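PDB 1R2J: protein FkbI, which binds FAD and, as an acyl-ACP dehydrogenase of the acyl-CoA dehydrogenase family, probably oxidises a carrier-bound intermediate en route to the methoxymalonyl extender unit of FK520. Local coordinates for residues A[76-87]-A[220-228]. Residues are numbered along the deposited sequence; the frame is centred on the assembly and turned at random.
Sequences TSQGMAAWTVQR and ASLAYGRKS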
loop_
_atom_site.group_PDB
_atom_site.type_symbol
_atom_site.label_atom_id
_atom_site.label_comp_id
_atom_site.label_asym_id
_atom_site.label_seq_id
_atom_site.Cartn_x
_atom_site.Cartn_y
_atom_site.Cartn_z
ATOM N N THR A 76 -1.303 -1.244 -3.894
ATOM C CA THR A 76 0.015 -0.827 -3.427
ATOM C C THR A 76 0.984 -2.013 -3.440
ATOM O O THR A 76 2.130 -1.868 -3.852
ATOM C CB THR A 76 -0.044 -0.176 -1.991
ATOM O OG1 THR A 76 -0.282 -1.177 -0.999
ATOM C CG2 THR A 76 -1.170 0.842 -1.912
ATOM N N SER A 77 0.520 -3.183 -3.007
ATOM C CA SER A 77 1.366 -4.373 -2.992
ATOM C C SER A 77 1.718 -4.773 -4.425
ATOM O O SER A 77 2.873 -5.070 -4.733
ATOM C CB SER A 77 0.648 -5.525 -2.293
ATOM O OG SER A 77 0.435 -5.229 -0.924
ATOM N N GLN A 78 0.708 -4.781 -5.290
ATOM C CA GLN A 78 0.892 -5.108 -6.696
ATOM C C GLN A 78 1.912 -4.158 -7.302
ATOM O O GLN A 78 2.903 -4.583 -7.900
ATOM C CB GLN A 78 -0.419 -4.945 -7.465
ATOM C CG GLN A 78 -1.237 -6.211 -7.647
ATOM C CD GLN A 78 -0.492 -7.287 -8.414
ATOM O OE1 GLN A 78 0.294 -8.030 -7.839
ATOM N NE2 GLN A 78 -0.729 -7.367 -9.719
ATOM N N GLY A 79 1.643 -2.865 -7.144
ATOM C CA GLY A 79 2.509 -1.839 -7.690
ATOM C C GLY A 79 3.919 -1.868 -7.151
ATOM O O GLY A 79 4.880 -1.614 -7.886
ATOM N N MET A 80 4.045 -2.170 -5.863
ATOM C CA MET A 80 5.348 -2.224 -5.223
ATOM C C MET A 80 6.144 -3.410 -5.754
ATOM O O MET A 80 7.341 -3.301 -5.990
ATOM C CB MET A 80 5.195 -2.330 -3.703
ATOM C CG MET A 80 6.527 -2.280 -2.948
ATOM S SD MET A 80 6.397 -1.681 -1.237
ATOM C CE MET A 80 5.707 -3.094 -0.432
ATOM N N ALA A 81 5.473 -4.543 -5.938
ATOM C CA ALA A 81 6.135 -5.735 -6.454
ATOM C C ALA A 81 6.632 -5.481 -7.871
ATOM O O ALA A 81 7.772 -5.815 -8.205
ATOM C CB ALA A 81 5.175 -6.910 -6.449
ATOM N N ALA A 82 5.770 -4.885 -8.696
ATOM C CA ALA A 82 6.100 -4.587 -10.084
ATOM C C ALA A 82 7.295 -3.650 -10.165
ATOM O O ALA A 82 8.215 -3.865 -10.957
ATOM C CB ALA A 82 4.892 -3.960 -10.787
ATOM N N TRP A 83 7.262 -2.602 -9.345
ATOM C CA TRP A 83 8.335 -1.614 -9.289
ATOM C C TRP A 83 9.643 -2.265 -8.853
ATOM O O TRP A 83 10.694 -2.026 -9.440
ATOM C CB TRP A 83 7.964 -0.495 -8.310
ATOM C CG TRP A 83 9.098 0.425 -7.996
ATOM C CD1 TRP A 83 9.764 0.533 -6.808
ATOM C CD2 TRP A 83 9.717 1.355 -8.891
ATOM N NE1 TRP A 83 10.760 1.476 -6.910
ATOM C CE2 TRP A 83 10.752 1.996 -8.177
ATOM C CE3 TRP A 83 9.498 1.707 -10.229
ATOM C CZ2 TRP A 83 11.568 2.973 -8.755
ATOM C CZ3 TRP A 83 10.310 2.677 -10.804
ATOM C CH2 TRP A 83 11.332 3.299 -10.067
ATOM N N THR A 84 9.570 -3.084 -7.811
ATOM C CA THR A 84 10.747 -3.774 -7.301
ATOM C C THR A 84 11.418 -4.625 -8.389
ATOM O O THR A 84 12.645 -4.641 -8.510
ATOM C CB THR A 84 10.368 -4.682 -6.109
ATOM O OG1 THR A 84 9.796 -3.883 -5.066
ATOM C CG2 THR A 84 11.596 -5.404 -5.570
ATOM N N VAL A 85 10.614 -5.323 -9.185
ATOM C CA VAL A 85 11.158 -6.170 -10.235
ATOM C C VAL A 85 11.719 -5.370 -11.401
ATOM O O VAL A 85 12.730 -5.740 -11.989
ATOM C CB VAL A 85 10.095 -7.163 -10.771
ATOM C CG1 VAL A 85 10.684 -8.014 -11.869
ATOM C CG2 VAL A 85 9.588 -8.048 -9.636
ATOM N N GLN A 86 11.080 -4.261 -11.735
ATOM C CA GLN A 86 11.573 -3.482 -12.850
ATOM C C GLN A 86 12.704 -2.537 -12.435
ATOM O O GLN A 86 13.343 -1.911 -13.280
ATOM C CB GLN A 86 10.406 -2.734 -13.499
ATOM C CG GLN A 86 10.181 -1.333 -13.017
ATOM C CD GLN A 86 10.965 -0.346 -13.833
ATOM O OE1 GLN A 86 10.940 -0.389 -15.062
ATOM N NE2 GLN A 86 11.673 0.552 -13.160
ATOM N N ARG A 87 12.970 -2.452 -11.134
ATOM C CA ARG A 87 14.043 -1.598 -10.632
ATOM C C ARG A 87 15.293 -2.434 -10.337
ATOM O O ARG A 87 16.416 -1.932 -10.404
ATOM C CB ARG A 87 13.602 -0.873 -9.356
ATOM C CG ARG A 87 14.625 0.129 -8.815
ATOM C CD ARG A 87 14.853 1.282 -9.791
ATOM N NE ARG A 87 15.973 2.143 -9.407
ATOM C CZ ARG A 87 16.394 3.189 -10.120
ATOM N NH1 ARG A 87 15.787 3.510 -11.257
ATOM N NH2 ARG A 87 17.429 3.912 -9.707
ATOM N N ALA A 220 14.511 0.962 -2.271
ATOM C CA ALA A 220 14.067 1.095 -3.647
ATOM C C ALA A 220 12.605 0.686 -3.736
ATOM O O ALA A 220 11.813 1.329 -4.419
ATOM C CB ALA A 220 14.909 0.215 -4.555
ATOM N N SER A 221 12.253 -0.387 -3.033
ATOM C CA SER A 221 10.886 -0.890 -3.038
ATOM C C SER A 221 9.952 -0.021 -2.198
ATOM O O SER A 221 8.783 0.157 -2.545
ATOM C CB SER A 221 10.860 -2.328 -2.520
ATOM O OG SER A 221 9.530 -2.820 -2.463
ATOM N N LEU A 222 10.470 0.515 -1.095
ATOM C CA LEU A 222 9.676 1.363 -0.211
ATOM C C LEU A 222 9.332 2.694 -0.854
ATOM O O LEU A 222 8.353 3.324 -0.471
ATOM C CB LEU A 222 10.405 1.605 1.114
ATOM C CG LEU A 222 10.306 0.502 2.170
ATOM C CD1 LEU A 222 11.075 0.913 3.417
ATOM C CD2 LEU A 222 8.843 0.251 2.512
ATOM N N ALA A 223 10.141 3.128 -1.818
ATOM C CA ALA A 223 9.878 4.385 -2.516
ATOM C C ALA A 223 8.463 4.259 -3.067
ATOM O O ALA A 223 7.646 5.170 -2.932
ATOM C CB ALA A 223 10.878 4.589 -3.652
ATOM N N TYR A 224 8.177 3.126 -3.701
ATOM C CA TYR A 224 6.833 2.885 -4.198
ATOM C C TYR A 224 6.221 2.312 -2.936
ATOM O O TYR A 224 6.908 1.654 -2.162
ATOM C CB TYR A 224 6.828 1.844 -5.320
ATOM C CG TYR A 224 5.521 1.796 -6.083
ATOM C CD1 TYR A 224 4.377 1.236 -5.513
ATOM C CD2 TYR A 224 5.416 2.349 -7.360
ATOM C CE1 TYR A 224 3.159 1.237 -6.196
ATOM C CE2 TYR A 224 4.194 2.351 -8.050
ATOM C CZ TYR A 224 3.078 1.796 -7.457
ATOM O OH TYR A 224 1.867 1.813 -8.110
ATOM N N GLY A 225 4.947 2.546 -2.701
ATOM C CA GLY A 225 4.384 2.033 -1.467
ATOM C C GLY A 225 4.236 3.269 -0.610
ATOM O O GLY A 225 3.140 3.583 -0.161
ATOM N N ARG A 226 5.336 3.980 -0.386
ATOM C CA ARG A 226 5.252 5.217 0.374
ATOM C C ARG A 226 4.464 6.184 -0.502
ATOM O O ARG A 226 3.610 6.918 -0.014
ATOM C CB ARG A 226 6.646 5.780 0.672
ATOM C CG ARG A 226 7.240 5.192 1.930
ATOM C CD ARG A 226 8.662 5.636 2.204
ATOM N NE ARG A 226 9.185 4.867 3.329
ATOM C CZ ARG A 226 10.472 4.691 3.595
ATOM N NH1 ARG A 226 11.394 5.231 2.811
ATOM N NH2 ARG A 226 10.831 3.967 4.649
ATOM N N LYS A 227 4.744 6.157 -1.805
ATOM C CA LYS A 227 4.047 7.022 -2.754
ATOM C C LYS A 227 2.592 6.584 -2.882
ATOM O O LYS A 227 1.676 7.410 -2.922
ATOM C CB LYS A 227 4.721 6.961 -4.128
ATOM C CG LYS A 227 3.987 7.747 -5.222
ATOM C CD LYS A 227 4.762 7.740 -6.547
ATOM C CE LYS A 227 4.673 6.392 -7.246
ATOM N NZ LYS A 227 5.482 6.373 -8.499
ATOM N N SER A 228 2.393 5.273 -2.938
ATOM C CA SER A 228 1.067 4.700 -3.076
ATOM C C SER A 228 0.242 4.908 -1.811
ATOM O O SER A 228 -0.932 5.254 -1.881
ATOM C CB SER A 228 1.176 3.206 -3.394
ATOM O OG SER A 228 -0.084 2.683 -3.773
#
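Tyr224 lays one face of its ring on the backbone of Gly79, with Gly79 O 3.6 Å above the ring plane, and so illustrates how a glycine lets an aromatic knob settle into the neighbouring helix. Its hole is formed by Thr76, Gly79, Met80 and Trp83. With CG opposite the backbone N (chi1 -167°), the Tyr224 ring reaches across to helix 69-88; there CE1 lies 3.3 Å from Gly79 C. Trp83 CD1 meets Tyr224 CB at 3.5 Å, while the Trp83 indole turns its edge to helix 219-248: NE1 donates to Ala220 O (2.7 Å), which lies in the ring plane, along a bent N-H...O path of 141°. Alongside, Ser221 OG donates to Thr84 OG1 (2.8 Å), which in turn donates to Met80 O; since that carbonyl can only accept, the direction of the chain is set. Replacing Tyr224 with an alanine would probably open a gap against Gly79 and deprive Asn57 ND2 of its weak hydrogen bond to the phenol oxygen. Farther out, Met80 and Ser221 both touch Val109, an FAD-binding residue. The contact thus joins the N- and C-terminal helical regions beside the bound FAD, its polar links directional and its aromatic wedge dependent on a bare backbone.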